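Local coordinates for protein aldehyde dehydrogenase (Listeria monocytogenes, PDB 3K9D) that probably oxidises aldehyde or oxo groups with NAD or NADP as electron acceptor, as expected of the aldehyde dehydrogenase family, at residues I126-I131 and V194-G199; A206-S209 and P213-G216; S430-N433 and E437-F440. All blocks are in the same frame, centred on the assembly; numbering follows the deposited sequence.

Contact 1. Residues I126-I131 and V194-G199; sequences IYKTLI and VILATG
K128, on helix 121-134, reaches out to L196 near the C-terminal end of strand 192-197 and to T198 just past it, a helix-on-sheet packing in the Rossmann-like, probably cofactor-binding part of an aldehyde dehydrogenase fold. K128 makes every close contact, spanning backbones whose nearest CA atoms, those of K128 and L196, are 8.4 Å apart.

The polar part lies at the lysine tip. K128 NZ donates to the side-chain hydroxyl T198 OG1 at 2.9 Å and more weakly to the carbonyl L196 O at 3.3 Å, so the ammonium spans the end of the strand, at L196, and the loop just beyond it, at T198. T198 OG1 has a second partner in T419 OG1, which ties a further loop to the same point.

The apolar part is the lysine chain itself. With CG anti to the carbonyl carbon (chi1 -70°) and the chain extended from there on, the methylenes run alongside L196, the two side chains passing in opposite directions. K128 CD lies 3.9 Å from L196 CD1. Further out, K128 CE comes to 3.7 Å from L196 CB. I116 of strand 102-116 also touches the lysine, and V112 of that strand touches the leucine. K128 and L196 are both buried, so the charge is carried into the interior and is met there by the hydroxyl and, weakly, the carbonyl oxygen. Next to the nitrogen, K128 CE itself stands 3.4 Å from T198 OG1.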
ATOM      1  N   ILE A 126      -3.505  17.518 -13.457  1.00 15.91           N
ATOM      2  CA  ILE A 126      -2.346  17.452 -14.361  1.00 12.73           C
ATOM      3  C   ILE A 126      -1.347  16.441 -13.829  1.00 14.87           C
ATOM      4  O   ILE A 126      -0.921  15.554 -14.555  1.00 12.44           O
ATOM      5  CB  ILE A 126      -1.686  18.851 -14.570  1.00 15.30           C
ATOM      6  CG1 ILE A 126      -2.571  19.717 -15.461  1.00 19.69           C
ATOM      7  CG2 ILE A 126      -0.302  18.721 -15.205  1.00 12.91           C
ATOM      8  CD1 ILE A 126      -2.302  21.247 -15.361  1.00 24.76           C
ATOM      9  N   TYR A 127      -1.006  16.589 -12.553  1.00 17.76           N
ATOM     10  CA  TYR A 127      -0.016  15.770 -11.868  1.00 19.14           C
ATOM     11  C   TYR A 127      -0.403  14.286 -11.792  1.00 12.72           C
ATOM     12  O   TYR A 127       0.411  13.451 -12.113  1.00 15.41           O
ATOM     13  CB  TYR A 127       0.264  16.359 -10.472  1.00 21.81           C
ATOM     14  CG  TYR A 127       0.541  15.344  -9.390  1.00 14.62           C
ATOM     15  CD1 TYR A 127       1.791  14.726  -9.280  1.00 13.47           C
ATOM     16  CD2 TYR A 127      -0.449  15.009  -8.456  1.00 19.15           C
ATOM     17  CE1 TYR A 127       2.040  13.769  -8.270  1.00 15.87           C
ATOM     18  CE2 TYR A 127      -0.206  14.059  -7.451  1.00 16.05           C
ATOM     19  CZ  TYR A 127       1.033  13.455  -7.362  1.00 17.11           C
ATOM     20  OH  TYR A 127       1.258  12.525  -6.364  1.00 18.63           O
ATOM     21  N   LYS A 128      -1.639  13.990 -11.387  1.00 12.70           N
ATOM     22  CA  LYS A 128      -2.128  12.601 -11.261  1.00 16.19           C
ATOM     23  C   LYS A 128      -2.179  11.899 -12.609  1.00 19.26           C
ATOM     24  O   LYS A 128      -1.853  10.721 -12.700  1.00 16.85           O
ATOM     25  CB  LYS A 128      -3.515  12.540 -10.612  1.00 20.63           C
ATOM     26  CG  LYS A 128      -3.540  12.900  -9.141  1.00 13.07           C
ATOM     27  CD  LYS A 128      -4.862  12.492  -8.478  1.00 12.34           C
ATOM     28  CE  LYS A 128      -4.750  12.630  -6.946  1.00 20.95           C
ATOM     29  NZ  LYS A 128      -6.045  12.587  -6.223  1.00 15.87           N
ATOM     30  N   THR A 129      -2.588  12.640 -13.640  1.00 13.16           N
ATOM     31  CA  THR A 129      -2.673  12.130 -14.996  1.00 14.36           C
ATOM     32  C   THR A 129      -1.284  11.700 -15.448  1.00 16.46           C
ATOM     33  O   THR A 129      -1.089  10.553 -15.846  1.00 22.02           O
ATOM     34  CB  THR A 129      -3.249  13.174 -15.955  1.00  6.82           C
ATOM     35  OG1 THR A 129      -4.598  13.467 -15.592  1.00 17.12           O
ATOM     36  CG2 THR A 129      -3.240  12.654 -17.402  1.00 19.85           C
ATOM     37  N   LEU A 130      -0.326  12.618 -15.333  1.00 18.26           N
ATOM     38  CA  LEU A 130       1.059  12.386 -15.729  1.00 18.68           C
ATOM     39  C   LEU A 130       1.670  11.162 -15.081  1.00 22.45           C
ATOM     40  O   LEU A 130       2.292  10.354 -15.765  1.00 21.88           O
ATOM     41  CB  LEU A 130       1.920  13.594 -15.365  1.00 25.87           C
ATOM     42  CG  LEU A 130       1.887  14.797 -16.290  1.00 16.33           C
ATOM     43  CD1 LEU A 130       2.398  15.984 -15.535  1.00 14.05           C
ATOM     44  CD2 LEU A 130       2.702  14.547 -17.527  1.00 18.88           C
ATOM     45  N   ILE A 131       1.493  11.026 -13.768  1.00 13.06           N
ATOM     46  CA  ILE A 131       2.056   9.872 -13.051  1.00 19.56           C
ATOM     47  C   ILE A 131       1.334   8.522 -13.314  1.00 13.78           C
ATOM     48  O   ILE A 131       1.989   7.487 -13.428  1.00 15.58           O
ATOM     49  CB  ILE A 131       2.292  10.168 -11.526  1.00 12.56           C
ATOM     50  CG1 ILE A 131       0.974  10.405 -10.771  1.00 14.70           C
ATOM     51  CG2 ILE A 131       3.245  11.378 -11.378  1.00 17.67           C
ATOM     52  CD1 ILE A 131       1.105  10.366  -9.281  1.00 13.18           C
ATOM     53  N   VAL A 194      -7.124   1.083  -7.929  1.00 13.76           N
ATOM     54  CA  VAL A 194      -6.519   1.868  -6.864  1.00 20.30           C
ATOM     55  C   VAL A 194      -7.258   3.197  -6.717  1.00 15.57           C
ATOM     56  O   VAL A 194      -7.862   3.691  -7.670  1.00 16.92           O
ATOM     57  CB  VAL A 194      -4.979   2.071  -7.086  1.00 18.28           C
ATOM     58  CG1 VAL A 194      -4.707   3.145  -8.139  1.00 15.85           C
ATOM     59  CG2 VAL A 194      -4.239   2.374  -5.760  1.00 18.63           C
ATOM     60  N   ILE A 195      -7.236   3.748  -5.506  1.00 17.95           N
ATOM     61  CA  ILE A 195      -7.776   5.081  -5.264  1.00 21.86           C
ATOM     62  C   ILE A 195      -6.657   6.005  -4.812  1.00 23.49           C
ATOM     63  O   ILE A 195      -5.973   5.710  -3.827  1.00 18.84           O
ATOM     64  CB  ILE A 195      -8.912   5.081  -4.192  1.00 15.26           C
ATOM     65  CG1 ILE A 195     -10.000   4.080  -4.566  1.00 16.74           C
ATOM     66  CG2 ILE A 195      -9.510   6.500  -4.020  1.00 17.19           C
ATOM     67  CD1 ILE A 195     -10.774   3.562  -3.402  1.00 16.25           C
ATOM     68  N   LEU A 196      -6.470   7.112  -5.542  1.00 22.85           N
ATOM     69  CA  LEU A 196      -5.712   8.260  -5.028  1.00 24.98           C
ATOM     70  C   LEU A 196      -6.674   9.208  -4.324  1.00 24.15           C
ATOM     71  O   LEU A 196      -7.447   9.936  -4.955  1.00 18.43           O
ATOM     72  CB  LEU A 196      -4.943   8.983  -6.124  1.00 22.18           C
ATOM     73  CG  LEU A 196      -3.857   8.169  -6.832  1.00 27.28           C
ATOM     74  CD1 LEU A 196      -3.259   8.926  -8.018  1.00 19.94           C
ATOM     75  CD2 LEU A 196      -2.797   7.793  -5.837  1.00 26.46           C
ATOM     76  N   ALA A 197      -6.617   9.167  -3.005  1.00 15.70           N
ATOM     77  CA  ALA A 197      -7.633   9.771  -2.162  1.00 27.14           C
ATOM     78  C   ALA A 197      -7.128  11.104  -1.623  1.00 26.24           C
ATOM     79  O   ALA A 197      -6.615  11.175  -0.511  1.00 23.28           O
ATOM     80  CB  ALA A 197      -7.988   8.819  -1.019  1.00 24.31           C
ATOM     81  N   THR A 198      -7.265  12.150  -2.432  1.00 22.32           N
ATOM     82  CA  THR A 198      -6.891  13.506  -2.020  1.00 26.91           C
ATOM     83  C   THR A 198      -8.147  14.291  -1.611  1.00 29.77           C
ATOM     84  O   THR A 198      -9.020  14.584  -2.438  1.00 34.40           O
ATOM     85  CB  THR A 198      -6.108  14.243  -3.129  1.00 23.60           C
ATOM     86  OG1 THR A 198      -5.046  13.403  -3.600  1.00 27.23           O
ATOM     87  CG2 THR A 198      -5.513  15.549  -2.605  1.00 22.53           C
ATOM     88  N   GLY A 199      -8.244  14.592  -0.321  1.00 34.19           N
ATOM     89  CA  GLY A 199      -9.375  15.339   0.220  1.00 35.50           C
ATOM     90  C   GLY A 199      -9.495  15.192   1.725  1.00 32.54           C
ATOM     91  O   GLY A 199      -8.536  14.813   2.391  1.00 25.87           O
TER

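Contact 2. Residues A206-S209 and P213-G216; sequences AAYS and PAIG
A buried contact of ring against methyl, completed by a polar bond to the backbone, joins Y208 and A207 at the end of helix 201-207 to strand 214-216. A214 CB stands over the centre of one face of the Y208 ring, 3.7 Å from the centroid and 8° off the ring normal, a CH-pi contact. The same methyl meets A207 CB at 3.8 Å, so it is packed by both the helix end and the ring. These residues belong to the beta-alpha-beta unit of strand 192-197, helix 201-207 and strand 214-216, whose two strands are parallel neighbours; A207 also touches I195 and A197 of the first strand. The hydroxyl end of the ring reaches past A214 to the backbone of G216. There Y208 OH accepts from G216 N at 3.1 Å, with a bent N-H...O angle of 138°. S429 N and S428 OG are hydrogen-bonded to the same hydroxyl, and S429 OG and S428 OG also bond to A214 O and G216 O of the strand. Y208 also packs against P213 of the second subunit. Y208 CE2 lies 4.0 Å from G216 CA, so the ring sits close to the bare backbone.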
ATOM      1  N   ALA A 206     -13.391   6.876   3.805  1.00 21.68           N
ATOM      2  CA  ALA A 206     -14.306   6.236   2.851  1.00 24.79           C
ATOM      3  C   ALA A 206     -13.564   5.353   1.857  1.00 24.29           C
ATOM      4  O   ALA A 206     -14.060   4.288   1.486  1.00 21.56           O
ATOM      5  CB  ALA A 206     -15.155   7.275   2.096  1.00 24.02           C
ATOM      6  N   ALA A 207     -12.386   5.814   1.435  1.00 23.84           N
ATOM      7  CA  ALA A 207     -11.550   5.114   0.461  1.00 24.24           C
ATOM      8  C   ALA A 207     -10.996   3.809   1.039  1.00 15.49           C
ATOM      9  O   ALA A 207     -10.920   2.790   0.345  1.00 20.90           O
ATOM     10  CB  ALA A 207     -10.415   6.013  -0.001  1.00 14.82           C
ATOM     11  N   TYR A 208     -10.621   3.838   2.314  1.00 20.25           N
ATOM     12  CA  TYR A 208     -10.119   2.631   2.967  1.00 14.63           C
ATOM     13  C   TYR A 208     -11.222   1.681   3.433  1.00 17.99           C
ATOM     14  O   TYR A 208     -10.940   0.578   3.926  1.00 22.58           O
ATOM     15  CB  TYR A 208      -9.153   2.977   4.104  1.00 20.93           C
ATOM     16  CG  TYR A 208      -7.784   3.349   3.598  1.00 17.34           C
ATOM     17  CD1 TYR A 208      -6.881   2.368   3.172  1.00 12.63           C
ATOM     18  CD2 TYR A 208      -7.396   4.689   3.524  1.00 32.39           C
ATOM     19  CE1 TYR A 208      -5.609   2.718   2.696  1.00 14.07           C
ATOM     20  CE2 TYR A 208      -6.143   5.053   3.047  1.00 30.89           C
ATOM     21  CZ  TYR A 208      -5.255   4.072   2.640  1.00 26.60           C
ATOM     22  OH  TYR A 208      -4.020   4.459   2.168  1.00 25.98           O
ATOM     23  N   SER A 209     -12.473   2.103   3.246  1.00 14.93           N
ATOM     24  CA  SER A 209     -13.637   1.278   3.539  1.00 13.90           C
ATOM     25  C   SER A 209     -14.347   0.773   2.272  1.00 14.15           C
ATOM     26  O   SER A 209     -15.385   0.120   2.359  1.00 20.12           O
ATOM     27  CB  SER A 209     -14.609   2.059   4.418  1.00 16.77           C
ATOM     28  OG  SER A 209     -13.930   2.564   5.558  1.00 19.99           O
ATOM     29  N   PRO A 213      -8.043  -1.128  -2.986  1.00 17.63           N
ATOM     30  CA  PRO A 213      -6.790  -0.524  -2.503  1.00 18.63           C
ATOM     31  C   PRO A 213      -6.795   0.996  -2.598  1.00 17.62           C
ATOM     32  O   PRO A 213      -7.128   1.547  -3.639  1.00 16.07           O
ATOM     33  CB  PRO A 213      -5.739  -1.098  -3.450  1.00 24.63           C
ATOM     34  CG  PRO A 213      -6.288  -2.434  -3.832  1.00 20.18           C
ATOM     35  CD  PRO A 213      -7.785  -2.258  -3.901  1.00 21.75           C
ATOM     36  N   ALA A 214      -6.444   1.654  -1.500  1.00 16.89           N
ATOM     37  CA  ALA A 214      -6.416   3.110  -1.442  1.00 21.57           C
ATOM     38  C   ALA A 214      -5.065   3.644  -1.016  1.00 21.67           C
ATOM     39  O   ALA A 214      -4.295   2.989  -0.323  1.00 19.88           O
ATOM     40  CB  ALA A 214      -7.493   3.626  -0.498  1.00 18.71           C
ATOM     41  N   ILE A 215      -4.773   4.853  -1.463  1.00 26.87           N
ATOM     42  CA  ILE A 215      -3.700   5.612  -0.871  1.00 26.43           C
ATOM     43  C   ILE A 215      -4.212   6.992  -0.501  1.00 25.48           C
ATOM     44  O   ILE A 215      -4.638   7.778  -1.351  1.00 22.85           O
ATOM     45  CB  ILE A 215      -2.390   5.581  -1.708  1.00 23.96           C
ATOM     46  CG1 ILE A 215      -1.553   6.835  -1.451  1.00 24.26           C
ATOM     47  CG2 ILE A 215      -2.665   5.293  -3.183  1.00 43.56           C
ATOM     48  CD1 ILE A 215      -0.402   6.918  -2.358  1.00 30.28           C
ATOM     49  N   GLY A 216      -4.187   7.251   0.800  1.00 30.36           N
ATOM     50  CA  GLY A 216      -4.796   8.436   1.365  1.00 22.12           C
ATOM     51  C   GLY A 216      -3.829   9.511   1.795  1.00 26.39           C
ATOM     52  O   GLY A 216      -2.625   9.284   1.927  1.00 25.01           O
TER

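Contact 3. Residues S430-N433 and E437-F440; sequences SSDN and ENLF
D432 OD2 accepts from N438 ND2 at 3.0 Å, and this single hydrogen bond carries the contact between two parts of the loop that leads from helix 403-407 to strand 440-447. The N-H...O angle is 159°, and the carboxylate oxygen lies in the plane of the N438 amide. OD2 offers its anti lone pair, the one turned away from OD1. The carboxylate and amide planes are nevertheless 54° apart, and a single N-H...O bond joins the groups. N438 holds CG anti to its carbonyl carbon (chi1 -54°), which turns the amide toward D432.

Across the carboxylate, D432 OD1 forms a salt bridge with R444 of the second subunit, the stronger partner of this residue. At the far side of the amide, N438 OD1 accepts from G435 N, which is consistent with the NH2 end being the one turned to D432.

S430 shapes the approach to D432. Its OG, anti to its own backbone N (chi1 -175°), accepts from D432 N at 3.0 Å, which makes an ST turn. S430 OG also lies 3.8 Å from N438 ND2.

The positive charge of R444 of the second subunit would be expected to keep the carboxylate ionised, while N438 adds a neutral donor from within the loop, so that one aspartate serves both the loop and the subunit interface.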
ATOM      1  N   SER A 430       0.768   4.704   2.563  1.00 19.25           N
ATOM      2  CA  SER A 430       2.046   5.232   2.115  1.00 13.92           C
ATOM      3  C   SER A 430       2.383   6.568   2.756  1.00 22.31           C
ATOM      4  O   SER A 430       1.511   7.414   2.937  1.00 16.64           O
ATOM      5  CB  SER A 430       2.020   5.448   0.604  1.00 19.43           C
ATOM      6  OG  SER A 430       3.295   5.861   0.134  1.00 22.20           O
ATOM      7  N   SER A 431       3.667   6.764   3.034  1.00 15.39           N
ATOM      8  CA  SER A 431       4.190   8.034   3.527  1.00 25.94           C
ATOM      9  C   SER A 431       4.835   8.812   2.378  1.00 23.87           C
ATOM     10  O   SER A 431       5.431   9.876   2.585  1.00 19.35           O
ATOM     11  CB  SER A 431       5.242   7.772   4.609  1.00 15.50           C
ATOM     12  OG  SER A 431       6.280   6.948   4.092  1.00 21.86           O
ATOM     13  N   ASP A 432       4.726   8.277   1.162  1.00 17.92           N
ATOM     14  CA  ASP A 432       5.443   8.877   0.048  1.00 17.25           C
ATOM     15  C   ASP A 432       4.768  10.131  -0.481  1.00 19.75           C
ATOM     16  O   ASP A 432       3.549  10.315  -0.339  1.00 19.32           O
ATOM     17  CB  ASP A 432       5.670   7.868  -1.087  1.00 16.91           C
ATOM     18  CG  ASP A 432       6.443   6.627  -0.628  1.00 20.81           C
ATOM     19  OD1 ASP A 432       7.177   6.688   0.383  1.00 20.34           O
ATOM     20  OD2 ASP A 432       6.307   5.581  -1.284  1.00 20.58           O
ATOM     21  N   ASN A 433       5.587  11.013  -1.046  1.00 16.07           N
ATOM     22  CA  ASN A 433       5.107  11.962  -2.041  1.00 15.45           C
ATOM     23  C   ASN A 433       4.951  11.098  -3.258  1.00 10.77           C
ATOM     24  O   ASN A 433       5.931  10.592  -3.800  1.00 13.68           O
ATOM     25  CB  ASN A 433       6.158  13.037  -2.312  1.00 19.51           C
ATOM     26  CG  ASN A 433       6.119  14.181  -1.301  1.00 17.09           C
ATOM     27  OD1 ASN A 433       5.790  13.992  -0.136  1.00 20.43           O
ATOM     28  ND2 ASN A 433       6.472  15.377  -1.752  1.00 23.04           N
ATOM     29  N   GLU A 437       6.215   5.179  -9.172  1.00 26.20           N
ATOM     30  CA  GLU A 437       6.617   3.990  -8.422  1.00 21.23           C
ATOM     31  C   GLU A 437       5.608   3.509  -7.375  1.00 25.82           C
ATOM     32  O   GLU A 437       5.788   2.442  -6.790  1.00 22.68           O
ATOM     33  CB  GLU A 437       8.001   4.212  -7.790  1.00 27.88           C
ATOM     34  CG  GLU A 437       9.145   4.207  -8.807  1.00 28.30           C
ATOM     35  CD  GLU A 437      10.523   4.377  -8.186  1.00 37.34           C
ATOM     36  OE1 GLU A 437      11.463   4.709  -8.933  1.00 50.31           O
ATOM     37  OE2 GLU A 437      10.681   4.179  -6.960  1.00 37.74           O
ATOM     38  N   ASN A 438       4.559   4.296  -7.140  1.00 15.60           N
ATOM     39  CA  ASN A 438       3.425   3.881  -6.312  1.00 21.47           C
ATOM     40  C   ASN A 438       2.237   3.395  -7.144  1.00 17.39           C
ATOM     41  O   ASN A 438       1.168   3.080  -6.601  1.00 19.56           O
ATOM     42  CB  ASN A 438       2.960   5.044  -5.435  1.00 19.33           C
ATOM     43  CG  ASN A 438       4.082   5.641  -4.617  1.00 25.99           C
ATOM     44  OD1 ASN A 438       4.726   6.587  -5.048  1.00 16.40           O
ATOM     45  ND2 ASN A 438       4.337   5.073  -3.449  1.00 18.93           N
ATOM     46  N   LEU A 439       2.421   3.378  -8.464  1.00 16.71           N
ATOM     47  CA  LEU A 439       1.342   3.100  -9.405  1.00 16.43           C
ATOM     48  C   LEU A 439       1.683   1.996 -10.404  1.00 18.75           C
ATOM     49  O   LEU A 439       1.079   1.898 -11.474  1.00 16.13           O
ATOM     50  CB  LEU A 439       0.912   4.383 -10.126  1.00 20.64           C
ATOM     51  CG  LEU A 439       0.314   5.428  -9.172  1.00 16.28           C
ATOM     52  CD1 LEU A 439       0.434   6.798  -9.789  1.00 17.03           C
ATOM     53  CD2 LEU A 439      -1.153   5.091  -8.786  1.00 11.11           C
ATOM     54  N   PHE A 440       2.678   1.192 -10.055  1.00 12.25           N
ATOM     55  CA  PHE A 440       2.858  -0.119 -10.680  1.00 18.29           C
ATOM     56  C   PHE A 440       3.272  -1.152  -9.642  1.00 21.45           C
ATOM     57  O   PHE A 440       3.901  -0.808  -8.630  1.00 15.82           O
ATOM     58  CB  PHE A 440       3.778  -0.106 -11.932  1.00 13.26           C
ATOM     59  CG  PHE A 440       5.217   0.245 -11.667  1.00 21.40           C
ATOM     60  CD1 PHE A 440       6.146  -0.741 -11.351  1.00 18.09           C
ATOM     61  CD2 PHE A 440       5.655   1.558 -11.788  1.00 19.54           C
ATOM     62  CE1 PHE A 440       7.484  -0.416 -11.122  1.00 21.10           C
ATOM     63  CE2 PHE A 440       6.990   1.894 -11.570  1.00 15.70           C
ATOM     64  CZ  PHE A 440       7.905   0.912 -11.228  1.00 23.03           C
TER

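Overall arrangement
Contacts 1 and 2 share strand 192-197 and its neighbour, strand 214-216: I195 O lies 2.8 Å from I215 N and I195 N 2.9 Å from P213 O, probable hydrogen bonds of a parallel pair, while L196 CD2 packs on I215 CG2 at 3.6 Å. Their centres are 13 Å apart. Contact 3, with its centre 11 Å from that of contact 1, reaches it through I131 CD1 and L439 CD1 at 3.7 Å. It meets contact 2, centres 14 Å apart, where I215 CD1 lies 4.1 Å from S430 CB. All three thus gather around these two strands. Contacts 2 and 3 both touch the second subunit, whereas no other chain touches the segments of contact 1.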